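Local coordinates for formylmethanofuran--tetrahydromethanopterin formyltransferase (Methanosarcina barkeri, PDB 1M5S), which catalyses the reversible transfer of a formyl group from formylmethanofuran to tetrahydromethanopterin, an early step of methanogenesis from carbon dioxide, at residues 90-95 and 119-124; 103-108 and 135-140; 182-187 and 193-198; 247-252 and 258-263. All coordinates share one frame; numbering follows the deposited sequence.

Contact 1 (90-95 and 119-124); sequences ERIGQC and FKLKFF
Leu-121 of helix 117-122 sets its two methyl groups against Ile-92 and Gly-93 of helix 81-95, a small helix-to-helix contact in this alpha/beta sandwich protein. The backbones come nearest at Gly-93 and Leu-121, whose CA atoms are 6.7 Å apart, and the segments bury only 102 Å² together, so one leucine carries its side of the contact. Its CG lies beside the backbone N and anti to the carbonyl carbon (chi1 -73°), which turns the terminal fork at the neighbouring helix. One prong, Leu-121 CD1, meets the branch methyl Ile-92 CG2 at 3.6 Å, with the two side chains crossing at about a right angle. The methyl that Ile-92 offers is the branch anti to its backbone N, with CG1 beside that N (chi1 -67°).

All three residues are buried, and Leu-121 also rests on Leu-89 of helix 81-95. Farther along, Phe-124 touches Gly-205 of the second subunit, and Gln-94 O is hydrogen-bonded to Thr-45 OG1 of that subunit, which places the helix pair beside a subunit interface. The close approach of the second prong is consistent with glycine at position 93, where a beta carbon would be tight against it: Leu-121 CD2 lies 3.7 Å from Gly-93 CA.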
loop_
_atom_site.group_PDB
_atom_site.type_symbol
_atom_site.label_atom_id
_atom_site.label_comp_id
_atom_site.label_asym_id
_atom_site.label_seq_id
_atom_site.Cartn_x
_atom_site.Cartn_y
_atom_site.Cartn_z
ATOM N N GLU A 90 20.483 5.937 17.943
ATOM C CA GLU A 90 19.126 6.206 18.392
ATOM C C GLU A 90 18.069 5.690 17.401
ATOM O O GLU A 90 17.046 5.144 17.807
ATOM C CB GLU A 90 18.953 7.710 18.623
ATOM C CG GLU A 90 19.702 8.212 19.856
ATOM C CD GLU A 90 19.568 9.699 20.081
ATOM O OE1 GLU A 90 18.438 10.229 19.968
ATOM O OE2 GLU A 90 20.599 10.328 20.413
ATOM N N ARG A 91 18.354 5.802 16.108
ATOM C CA ARG A 91 17.381 5.453 15.052
ATOM C C ARG A 91 17.329 3.936 14.790
ATOM O O ARG A 91 16.264 3.372 14.499
ATOM C CB ARG A 91 17.731 6.174 13.752
ATOM C CG ARG A 91 17.027 7.530 13.623
ATOM C CD ARG A 91 17.681 8.444 12.586
ATOM N NE ARG A 91 17.259 9.850 12.700
ATOM C CZ ARG A 91 16.056 10.305 12.322
ATOM N NH1 ARG A 91 15.135 9.479 11.807
ATOM N NH2 ARG A 91 15.676 11.587 12.418
ATOM N N ILE A 92 18.489 3.287 14.816
ATOM C CA ILE A 92 18.540 1.842 14.660
ATOM C C ILE A 92 18.138 1.135 15.954
ATOM O O ILE A 92 17.314 0.220 15.943
ATOM C CB ILE A 92 19.921 1.386 14.203
ATOM C CG1 ILE A 92 20.175 1.893 12.783
ATOM C CG2 ILE A 92 20.007 -0.118 14.224
ATOM C CD1 ILE A 92 21.436 1.378 12.175
ATOM N N GLY A 93 18.627 1.639 17.081
ATOM C CA GLY A 93 18.272 1.062 18.368
ATOM C C GLY A 93 16.799 1.176 18.711
ATOM O O GLY A 93 16.182 0.198 19.116
ATOM N N GLN A 94 16.208 2.334 18.435
ATOM C CA GLN A 94 14.832 2.604 18.834
ATOM C C GLN A 94 13.801 2.254 17.769
ATOM O O GLN A 94 12.610 2.168 18.077
ATOM C CB GLN A 94 14.661 4.080 19.216
ATOM C CG GLN A 94 15.406 4.494 20.469
ATOM C CD GLN A 94 15.203 3.513 21.611
ATOM O OE1 GLN A 94 16.058 2.663 21.872
ATOM N NE2 GLN A 94 14.044 3.592 22.265
ATOM N N CYS A 95 14.234 2.148 16.513
ATOM C CA CYS A 95 13.294 2.033 15.399
ATOM C C CYS A 95 13.480 0.783 14.536
ATOM O O CYS A 95 12.629 0.469 13.703
ATOM C CB CYS A 95 13.359 3.286 14.516
ATOM S SG CYS A 95 13.043 4.837 15.399
ATOM N N PHE A 119 28.179 -3.347 17.719
ATOM C CA PHE A 119 28.867 -3.607 18.980
ATOM C C PHE A 119 28.147 -2.872 20.102
ATOM O O PHE A 119 27.910 -3.432 21.168
ATOM C CB PHE A 119 30.331 -3.144 18.893
ATOM C CG PHE A 119 31.097 -3.287 20.186
ATOM C CD1 PHE A 119 31.091 -2.261 21.131
ATOM C CD2 PHE A 119 31.789 -4.459 20.477
ATOM C CE1 PHE A 119 31.756 -2.401 22.351
ATOM C CE2 PHE A 119 32.460 -4.613 21.696
ATOM C CZ PHE A 119 32.440 -3.579 22.634
ATOM N N LYS A 120 27.736 -1.638 19.832
ATOM C CA LYS A 120 27.120 -0.801 20.849
ATOM C C LYS A 120 25.709 -1.261 21.187
ATOM O O LYS A 120 25.258 -1.110 22.318
ATOM C CB LYS A 120 27.103 0.660 20.392
ATOM C CG LYS A 120 28.479 1.310 20.361
ATOM C CD LYS A 120 28.391 2.752 19.897
ATOM C CE LYS A 120 29.318 3.659 20.693
ATOM N NZ LYS A 120 28.870 5.079 20.631
ATOM N N LEU A 121 25.027 -1.849 20.210
ATOM C CA LEU A 121 23.646 -2.297 20.400
ATOM C C LEU A 121 23.555 -3.628 21.146
ATOM O O LEU A 121 22.589 -3.862 21.874
ATOM C CB LEU A 121 22.932 -2.416 19.041
ATOM C CG LEU A 121 22.550 -1.117 18.324
ATOM C CD1 LEU A 121 21.878 -1.435 17.003
ATOM C CD2 LEU A 121 21.628 -0.290 19.206
ATOM N N LYS A 122 24.601 -4.451 21.022
ATOM C CA LYS A 122 24.627 -5.788 21.617
ATOM C C LYS A 122 24.461 -5.747 23.134
ATOM O O LYS A 122 23.855 -6.646 23.712
ATOM C CB LYS A 122 25.923 -6.531 21.250
ATOM C CG LYS A 122 27.135 -6.174 22.109
ATOM C CD LYS A 122 28.318 -7.075 21.813
ATOM C CE LYS A 122 29.536 -6.686 22.633
ATOM N NZ LYS A 122 29.257 -6.618 24.095
ATOM N N PHE A 123 24.805 -4.607 23.727
ATOM C CA PHE A 123 24.757 -4.435 25.193
ATOM C C PHE A 123 23.323 -4.529 25.722
ATOM O O PHE A 123 23.096 -4.721 26.925
ATOM C CB PHE A 123 25.359 -3.091 25.577
ATOM C CG PHE A 123 26.875 -3.135 25.496
ATOM C CD1 PHE A 123 27.507 -2.891 24.275
ATOM C CD2 PHE A 123 27.624 -3.437 26.635
ATOM C CE1 PHE A 123 28.899 -2.961 24.187
ATOM C CE2 PHE A 123 29.018 -3.513 26.548
ATOM C CZ PHE A 123 29.655 -3.276 25.323
ATOM N N PHE A 124 22.360 -4.366 24.815
ATOM C CA PHE A 124 20.954 -4.473 25.169
ATOM C C PHE A 124 20.603 -5.875 25.689
ATOM O O PHE A 124 19.713 -6.024 26.517
ATOM C CB PHE A 124 20.074 -4.110 23.967
ATOM C CG PHE A 124 18.604 -4.064 24.281
ATOM C CD1 PHE A 124 18.094 -3.097 25.138
ATOM C CD2 PHE A 124 17.731 -4.999 23.734
ATOM C CE1 PHE A 124 16.727 -3.055 25.442
ATOM C CE2 PHE A 124 16.366 -4.966 24.033
ATOM C CZ PHE A 124 15.863 -3.996 24.886
#

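Contact 2 (103-108 and 135-140); sequences AVFNGL and AGRKVY
Strand 103-106, with Phe-105 and Asn-106, and strand 137-140, with Arg-137 and Val-139, have axes 8.7 Å apart at closest and directions 145° from each other, too far apart for the two backbones to pair directly, so side chains must reach across. Arg-137, extended from CG to NE, reaches the carbonyl oxygen of Asn-106. Its NH1 donates to Asn-106 O at 2.8 Å with an N-H...O angle of 155°; the bond falls on a lone pair in the carbonyl plane, and the oxygen is almost exactly in the guanidinium plane. The other terminal nitrogen, Arg-137 NH2, donates to a water at 2.7 Å that in turn donates to the same oxygen, so two routes lead from one guanidinium to one carbonyl. Outside the segments, Glu-152 OE1 joins Arg-137 NH1 in a salt bridge and accepts from Asn-106 N. With a leucine in place of Arg-137, Asn-106 O would probably lose its direct charged donor and Glu-152 its ionic mate.

Phe-105 CE1 approaches Val-139 CG2 obliquely at 4.3 Å. Asn-106 OD1 accepts from Leu-108 N in an Asx turn and also from Gly-156 N. Both strands pair with strand 147-170, so these side chains link next-but-one strands of a beta-sheet.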
loop_
_atom_site.group_PDB
_atom_site.type_symbol
_atom_site.label_atom_id
_atom_site.label_comp_id
_atom_site.label_asym_id
_atom_site.label_seq_id
_atom_site.Cartn_x
_atom_site.Cartn_y
_atom_site.Cartn_z
ATOM N N ALA A 103 16.854 -7.319 10.544
ATOM C CA ALA A 103 18.294 -7.455 10.768
ATOM C C ALA A 103 18.959 -6.238 10.137
ATOM O O ALA A 103 18.400 -5.627 9.227
ATOM C CB ALA A 103 18.818 -8.738 10.126
ATOM N N VAL A 104 20.078 -5.810 10.714
ATOM C CA VAL A 104 20.802 -4.632 10.244
ATOM C C VAL A 104 22.178 -5.038 9.733
ATOM O O VAL A 104 22.921 -5.735 10.422
ATOM C CB VAL A 104 20.986 -3.595 11.375
ATOM C CG1 VAL A 104 21.932 -2.494 10.935
ATOM C CG2 VAL A 104 19.654 -3.004 11.752
ATOM N N PHE A 105 22.489 -4.633 8.506
ATOM C CA PHE A 105 23.801 -4.863 7.917
ATOM C C PHE A 105 24.426 -3.550 7.467
ATOM O O PHE A 105 23.751 -2.521 7.380
ATOM C CB PHE A 105 23.691 -5.818 6.729
ATOM C CG PHE A 105 23.128 -7.164 7.090
ATOM C CD1 PHE A 105 23.948 -8.159 7.605
ATOM C CD2 PHE A 105 21.770 -7.423 6.953
ATOM C CE1 PHE A 105 23.423 -9.393 7.980
ATOM C CE2 PHE A 105 21.243 -8.652 7.324
ATOM C CZ PHE A 105 22.073 -9.636 7.838
ATOM N N ASN A 106 25.719 -3.600 7.169
ATOM C CA ASN A 106 26.484 -2.410 6.811
ATOM C C ASN A 106 26.283 -2.069 5.334
ATOM O O ASN A 106 26.620 -2.867 4.456
ATOM C CB ASN A 106 27.970 -2.659 7.090
ATOM C CG ASN A 106 28.798 -1.392 7.044
ATOM O OD1 ASN A 106 28.325 -0.327 6.633
ATOM N ND2 ASN A 106 30.036 -1.494 7.501
ATOM N N GLY A 107 25.771 -0.868 5.068
ATOM C CA GLY A 107 25.555 -0.441 3.697
ATOM C C GLY A 107 26.815 0.033 2.998
ATOM O O GLY A 107 26.907 -0.044 1.771
ATOM N N LEU A 108 27.788 0.518 3.772
ATOM C CA LEU A 108 29.047 1.036 3.225
ATOM C C LEU A 108 30.260 0.301 3.806
ATOM O O LEU A 108 31.045 0.881 4.554
ATOM C CB LEU A 108 29.167 2.541 3.510
ATOM C CG LEU A 108 28.466 3.529 2.565
ATOM C CD1 LEU A 108 28.224 4.850 3.262
ATOM C CD2 LEU A 108 29.302 3.729 1.316
ATOM N N ALA A 135 27.478 -14.426 5.846
ATOM C CA ALA A 135 28.096 -14.125 4.562
ATOM C C ALA A 135 29.409 -13.364 4.761
ATOM O O ALA A 135 29.570 -12.246 4.280
ATOM C CB ALA A 135 27.127 -13.320 3.693
ATOM N N GLY A 136 30.291 -13.927 5.588
ATOM C CA GLY A 136 31.596 -13.325 5.818
ATOM C C GLY A 136 31.574 -12.113 6.737
ATOM O O GLY A 136 32.614 -11.689 7.238
ATOM N N ARG A 137 30.381 -11.576 6.969
ATOM C CA ARG A 137 30.190 -10.371 7.797
ATOM C C ARG A 137 30.091 -10.738 9.282
ATOM O O ARG A 137 29.467 -11.744 9.651
ATOM C CB ARG A 137 28.898 -9.656 7.400
ATOM C CG ARG A 137 28.958 -9.024 6.008
ATOM C CD ARG A 137 27.735 -8.156 5.702
ATOM N NE ARG A 137 27.609 -7.815 4.278
ATOM C CZ ARG A 137 27.332 -6.585 3.826
ATOM N NH1 ARG A 137 27.151 -5.564 4.674
ATOM N NH2 ARG A 137 27.216 -6.272 2.528
ATOM N N LYS A 138 30.741 -9.927 10.110
ATOM C CA LYS A 138 30.726 -10.085 11.558
ATOM C C LYS A 138 29.454 -9.483 12.152
ATOM O O LYS A 138 29.256 -8.261 12.128
ATOM C CB LYS A 138 31.955 -9.410 12.173
ATOM C CG LYS A 138 32.049 -9.542 13.686
ATOM C CD LYS A 138 33.383 -9.027 14.201
ATOM C CE LYS A 138 33.386 -8.918 15.714
ATOM N NZ LYS A 138 34.694 -8.404 16.220
ATOM N N VAL A 139 28.659 -10.342 12.790
ATOM C CA VAL A 139 27.322 -9.983 13.257
ATOM C C VAL A 139 27.116 -10.326 14.736
ATOM O O VAL A 139 27.549 -11.373 15.218
ATOM C CB VAL A 139 26.234 -10.694 12.412
ATOM C CG1 VAL A 139 24.851 -10.375 12.956
ATOM C CG2 VAL A 139 26.356 -10.288 10.959
ATOM N N TYR A 140 26.391 -9.466 15.433
ATOM C CA TYR A 140 26.058 -9.672 16.847
ATOM C C TYR A 140 24.607 -10.117 16.970
ATOM O O TYR A 140 23.715 -9.570 16.304
ATOM C CB TYR A 140 26.252 -8.380 17.638
ATOM C CG TYR A 140 27.723 -8.041 17.817
ATOM C CD1 TYR A 140 28.485 -8.733 18.764
ATOM C CD2 TYR A 140 28.302 -7.047 17.029
ATOM C CE1 TYR A 140 29.845 -8.442 18.906
ATOM C CE2 TYR A 140 29.663 -6.760 17.165
ATOM C CZ TYR A 140 30.436 -7.460 18.101
ATOM O OH TYR A 140 31.761 -7.189 18.223
HETATM O O HOH W 1 26.608 -3.643 2.095
#

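Contact 3 (182-187 and 193-198); sequences AAVDTI and TITPFP
Ile-187, near the end of helix 173-187, drives its branch methyl between two threonines of segment 193-198. Its CG2 lies 3.7 Å from Thr-195 CG2 and 3.8 Å from Thr-193 OG1, while the end of its longer arm, CD1, comes within 4.0 Å of the same Thr-195 methyl. The Ile-187 side chain crosses that of Thr-193 at about a right angle and that of Thr-195 at a slant. One turn earlier on the helix, Val-184 CG1 touches Thr-195 OG1 at 4.0 Å.

Thr-195 therefore divides its branches. With OG1 set between the backbone N and the carbonyl carbon (chi1 53°), its CG2 goes to the isoleucine and its hydroxyl to a bridging water. That water is 2.8 Å from Thr-195 OG1 and donates to Val-184 O at 2.9 Å, giving the contact a polar link beside the methyl packing.

Within the helix, Ala-182 O accepts from both the backbone N and OG1 of Thr-186, which arrive from opposite faces of its carbonyl plane; the bond from Thr-186 OG1 to Ala-182 O is 2.6 Å long. Thr-186 instead packs on Ala-263 and Ala-267 of helix 254-268 and on Pro-62 of the third subunit. From strand 243-251, Ile-247 meets Val-184 and Ile-249 meets Thr-193. At the far end of the loop, Phe-197 and Pro-198 pack on Thr-98 and Cys-95 of the second subunit. A helix lying against the short strand that follows it, which pairs antiparallel with strand 243-251, forms part of the helix-on-sheet layering of an alpha/beta sandwich.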
loop_
_atom_site.group_PDB
_atom_site.type_symbol
_atom_site.label_atom_id
_atom_site.label_comp_id
_atom_site.label_asym_id
_atom_site.label_seq_id
_atom_site.Cartn_x
_atom_site.Cartn_y
_atom_site.Cartn_z
ATOM N N ALA A 182 5.917 10.918 -9.508
ATOM C CA ALA A 182 6.555 10.085 -10.529
ATOM C C ALA A 182 8.075 10.184 -10.436
ATOM O O ALA A 182 8.769 9.168 -10.509
ATOM C CB ALA A 182 6.095 10.498 -11.913
ATOM N N ALA A 183 8.585 11.399 -10.228
ATOM C CA ALA A 183 10.027 11.613 -10.058
ATOM C C ALA A 183 10.589 10.897 -8.821
ATOM O O ALA A 183 11.622 10.226 -8.899
ATOM C CB ALA A 183 10.328 13.106 -9.989
ATOM N N VAL A 184 9.870 10.986 -7.703
ATOM C CA VAL A 184 10.287 10.326 -6.468
ATOM C C VAL A 184 10.280 8.794 -6.576
ATOM O O VAL A 184 11.201 8.131 -6.086
ATOM C CB VAL A 184 9.404 10.783 -5.291
ATOM C CG1 VAL A 184 9.617 9.890 -4.064
ATOM C CG2 VAL A 184 9.742 12.219 -4.954
ATOM N N ASP A 185 9.274 8.236 -7.250
ATOM C CA ASP A 185 9.208 6.793 -7.475
ATOM C C ASP A 185 10.384 6.342 -8.332
ATOM O O ASP A 185 10.907 5.245 -8.152
ATOM C CB ASP A 185 7.900 6.408 -8.178
ATOM C CG ASP A 185 6.697 6.434 -7.247
ATOM O OD1 ASP A 185 6.859 6.297 -6.015
ATOM O OD2 ASP A 185 5.568 6.566 -7.754
ATOM N N THR A 186 10.759 7.176 -9.298
ATOM C CA THR A 186 11.872 6.872 -10.195
ATOM C C THR A 186 13.200 6.909 -9.444
ATOM O O THR A 186 14.020 6.004 -9.569
ATOM C CB THR A 186 11.934 7.883 -11.346
ATOM O OG1 THR A 186 10.639 7.988 -11.941
ATOM C CG2 THR A 186 12.926 7.433 -12.402
ATOM N N ILE A 187 13.379 7.945 -8.633
ATOM C CA ILE A 187 14.593 8.104 -7.849
ATOM C C ILE A 187 14.750 6.986 -6.812
ATOM O O ILE A 187 15.862 6.527 -6.570
ATOM C CB ILE A 187 14.623 9.492 -7.169
ATOM C CG1 ILE A 187 14.684 10.579 -8.249
ATOM C CG2 ILE A 187 15.824 9.607 -6.232
ATOM C CD1 ILE A 187 14.479 11.979 -7.734
ATOM N N THR A 193 21.162 7.442 -3.875
ATOM C CA THR A 193 20.444 8.681 -3.582
ATOM C C THR A 193 19.210 8.464 -2.722
ATOM O O THR A 193 18.611 7.389 -2.732
ATOM C CB THR A 193 19.996 9.390 -4.870
ATOM O OG1 THR A 193 19.435 8.429 -5.771
ATOM C CG2 THR A 193 21.165 10.087 -5.537
ATOM N N ILE A 194 18.846 9.503 -1.979
ATOM C CA ILE A 194 17.593 9.557 -1.243
ATOM C C ILE A 194 16.896 10.901 -1.462
ATOM O O ILE A 194 17.490 11.858 -1.962
ATOM C CB ILE A 194 17.800 9.359 0.291
ATOM C CG1 ILE A 194 18.672 10.484 0.874
ATOM C CG2 ILE A 194 18.390 7.991 0.570
ATOM C CD1 ILE A 194 18.433 10.758 2.359
ATOM N N THR A 195 15.624 10.961 -1.092
ATOM C CA THR A 195 14.863 12.189 -1.188
ATOM C C THR A 195 14.158 12.429 0.150
ATOM O O THR A 195 13.115 11.838 0.425
ATOM C CB THR A 195 13.820 12.110 -2.345
ATOM O OG1 THR A 195 13.008 10.941 -2.186
ATOM C CG2 THR A 195 14.518 12.041 -3.707
ATOM N N PRO A 196 14.785 13.214 1.047
ATOM C CA PRO A 196 14.462 13.142 2.477
ATOM C C PRO A 196 13.149 13.804 2.908
ATOM O O PRO A 196 12.700 13.621 4.043
ATOM C CB PRO A 196 15.675 13.802 3.143
ATOM C CG PRO A 196 16.200 14.726 2.100
ATOM C CD PRO A 196 16.038 13.958 0.822
ATOM N N PHE A 197 12.553 14.617 2.042
ATOM C CA PHE A 197 11.351 15.350 2.432
ATOM C C PHE A 197 10.114 14.447 2.456
ATOM O O PHE A 197 10.213 13.271 2.119
ATOM C CB PHE A 197 11.157 16.556 1.510
ATOM C CG PHE A 197 11.700 17.836 2.086
ATOM C CD1 PHE A 197 13.076 18.030 2.206
ATOM C CD2 PHE A 197 10.840 18.799 2.607
ATOM C CE1 PHE A 197 13.582 19.159 2.846
ATOM C CE2 PHE A 197 11.338 19.929 3.249
ATOM C CZ PHE A 197 12.711 20.109 3.371
ATOM N N PRO A 198 8.985 14.930 3.014
ATOM C CA PRO A 198 7.812 14.053 3.169
ATOM C C PRO A 198 7.301 13.503 1.841
ATOM O O PRO A 198 6.842 14.254 0.980
ATOM C CB PRO A 198 6.781 14.954 3.837
ATOM C CG PRO A 198 7.612 15.987 4.558
ATOM C CD PRO A 198 8.738 16.255 3.613
HETATM O O HOH W 2 13.220 8.833 -4.090
#

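Contact 4 (247-252 and 258-263); sequences IVINGL and KAAMKA
Ile-249, in the middle of the strand segment, meets Ala-260 and Met-261 of helix 254-268 with a single branched side chain. The backbone aims it: Ile-249 and Ala-260 have the nearest CA atoms of the pair, 7.5 Å apart, and each points its CB toward the other segment. At CB the chain forks. The short branch, CG2, stands anti to the backbone N (CG1 being at chi1 -55°) and meets the methyl Ala-260 CB at 3.9 Å. The long branch passes through CG1, which serves as a spacer, and continues extended (chi2 168°) to CD1. This tip, Ile-249 CD1, has the closest approach of the contact, 3.7 Å to Met-261 CG, and is also 3.9 Å from Met-261 N, so it lies against the helix backbone as well as a side chain. The same CD1 is 4.0 Å from Ala-260 CB; the alanine methyl is thus touched by both ends of the isoleucine fork.

Met-261 crosses Ile-249 obliquely, offering its CG and not its sulfur. Beyond, it packs on Leu-293, while Ala-260 touches Thr-193. The next residue of the strand is used differently: Asn-250 OD1 accepts from Gly-163 N, and ND2 donates to Glu-53 OE1. The side-chain contact is apolar, and the two segments bury 115 Å² through three buried residues. A strand followed directly by a helix that folds back over it, with aliphatic side chains between, joins a helix to the strand layer, as in an alpha/beta sandwich, here in the proximal lobe.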
loop_
_atom_site.group_PDB
_atom_site.type_symbol
_atom_site.label_atom_id
_atom_site.label_comp_id
_atom_site.label_asym_id
_atom_site.label_seq_id
_atom_site.Cartn_x
_atom_site.Cartn_y
_atom_site.Cartn_z
ATOM N N ILE A 247 12.002 18.695 -5.512
ATOM C CA ILE A 247 12.531 17.428 -5.036
ATOM C C ILE A 247 13.991 17.628 -4.635
ATOM O O ILE A 247 14.796 18.087 -5.443
ATOM C CB ILE A 247 12.398 16.330 -6.119
ATOM C CG1 ILE A 247 10.909 16.039 -6.359
ATOM C CG2 ILE A 247 13.124 15.057 -5.692
ATOM C CD1 ILE A 247 10.646 14.792 -7.111
ATOM N N VAL A 248 14.258 17.497 -3.334
ATOM C CA VAL A 248 15.620 17.533 -2.802
ATOM C C VAL A 248 16.224 16.135 -2.774
ATOM O O VAL A 248 15.573 15.178 -2.368
ATOM C CB VAL A 248 15.653 18.127 -1.379
ATOM C CG1 VAL A 248 17.069 18.099 -0.831
ATOM C CG2 VAL A 248 15.134 19.551 -1.401
ATOM N N ILE A 249 17.484 16.043 -3.184
ATOM C CA ILE A 249 18.183 14.774 -3.385
ATOM C C ILE A 249 19.528 14.812 -2.638
ATOM O O ILE A 249 20.327 15.726 -2.842
ATOM C CB ILE A 249 18.456 14.533 -4.901
ATOM C CG1 ILE A 249 17.146 14.613 -5.686
ATOM C CG2 ILE A 249 19.130 13.191 -5.123
ATOM C CD1 ILE A 249 17.313 14.675 -7.176
ATOM N N ASN A 250 19.695 13.920 -1.664
ATOM C CA ASN A 250 21.001 13.663 -1.061
ATOM C C ASN A 250 21.567 12.411 -1.695
ATOM O O ASN A 250 20.820 11.582 -2.204
ATOM C CB ASN A 250 20.878 13.459 0.447
ATOM C CG ASN A 250 20.447 14.712 1.172
ATOM O OD1 ASN A 250 20.096 15.714 0.549
ATOM N ND2 ASN A 250 20.460 14.662 2.497
ATOM N N GLY A 251 22.885 12.268 -1.666
ATOM C CA GLY A 251 23.500 11.137 -2.340
ATOM C C GLY A 251 24.969 10.951 -2.020
ATOM O O GLY A 251 25.632 11.869 -1.530
ATOM N N LEU A 252 25.488 9.782 -2.376
ATOM C CA LEU A 252 26.844 9.381 -2.024
ATOM C C LEU A 252 27.911 10.122 -2.831
ATOM O O LEU A 252 28.932 10.546 -2.283
ATOM C CB LEU A 252 26.993 7.870 -2.213
ATOM C CG LEU A 252 26.071 7.037 -1.316
ATOM C CD1 LEU A 252 26.181 5.559 -1.670
ATOM C CD2 LEU A 252 26.432 7.281 0.144
ATOM N N LYS A 258 23.314 13.262 -10.053
ATOM C CA LYS A 258 22.998 13.609 -11.435
ATOM C C LYS A 258 22.063 12.593 -12.066
ATOM O O LYS A 258 21.104 12.961 -12.742
ATOM C CB LYS A 258 24.276 13.724 -12.268
ATOM C CG LYS A 258 25.033 15.015 -12.015
ATOM C CD LYS A 258 26.428 15.008 -12.624
ATOM C CE LYS A 258 27.227 16.209 -12.117
ATOM N NZ LYS A 258 28.538 16.362 -12.806
ATOM N N ALA A 259 22.338 11.315 -11.833
ATOM C CA ALA A 259 21.477 10.248 -12.323
ATOM C C ALA A 259 20.049 10.433 -11.807
ATOM O O ALA A 259 19.087 10.232 -12.552
ATOM C CB ALA A 259 22.025 8.891 -11.894
ATOM N N ALA A 260 19.931 10.887 -10.561
ATOM C CA ALA A 260 18.636 11.069 -9.910
ATOM C C ALA A 260 17.908 12.302 -10.438
ATOM O O ALA A 260 16.712 12.251 -10.700
ATOM C CB ALA A 260 18.815 11.167 -8.394
ATOM N N MET A 261 18.630 13.411 -10.582
ATOM C CA MET A 261 18.062 14.637 -11.142
ATOM C C MET A 261 17.581 14.419 -12.574
ATOM O O MET A 261 16.464 14.799 -12.927
ATOM C CB MET A 261 19.098 15.761 -11.113
ATOM C CG MET A 261 19.471 16.206 -9.708
ATOM S SD MET A 261 20.729 17.505 -9.662
ATOM C CE MET A 261 19.817 18.891 -10.263
ATOM N N LYS A 262 18.390 13.721 -13.364
ATOM C CA LYS A 262 18.053 13.454 -14.752
ATOM C C LYS A 262 16.819 12.543 -14.868
ATOM O O LYS A 262 15.868 12.872 -15.581
ATOM C CB LYS A 262 19.252 12.824 -15.468
ATOM C CG LYS A 262 19.024 12.510 -16.941
ATOM C CD LYS A 262 20.265 11.916 -17.563
ATOM C CE LYS A 262 20.016 11.508 -18.995
ATOM N NZ LYS A 262 21.266 11.036 -19.647
ATOM N N ALA A 263 16.835 11.414 -14.157
ATOM C CA ALA A 263 15.725 10.458 -14.187
ATOM C C ALA A 263 14.450 11.086 -13.636
ATOM O O ALA A 263 13.361 10.925 -14.206
ATOM C CB ALA A 263 16.083 9.211 -13.386
#

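How the contacts relate
Contacts 1 and 2 interleave along the chain, their segments alternating, and their centres are 14 Å apart. They touch where Ile-92 CG2 meets Val-104 CG2 at 3.8 Å and where Lys-122 and Phe-119 pack on Tyr-140. Contacts 3 and 4 follow later, one after the other, with centres 8 Å apart; Ile-194 N lies 2.9 Å from Asn-250 O, a probable hydrogen bond between neighbouring strands 193-194 and 243-251. The two pairs lie in different parts of the chain, the later one in the proximal lobe, and their centres are about 26 to 30 Å apart. The long strand 147-170 pairs with strands of contacts 2 and 4, connecting both regions, while contacts 1 and 3 both touch the second subunit of the homotetramer.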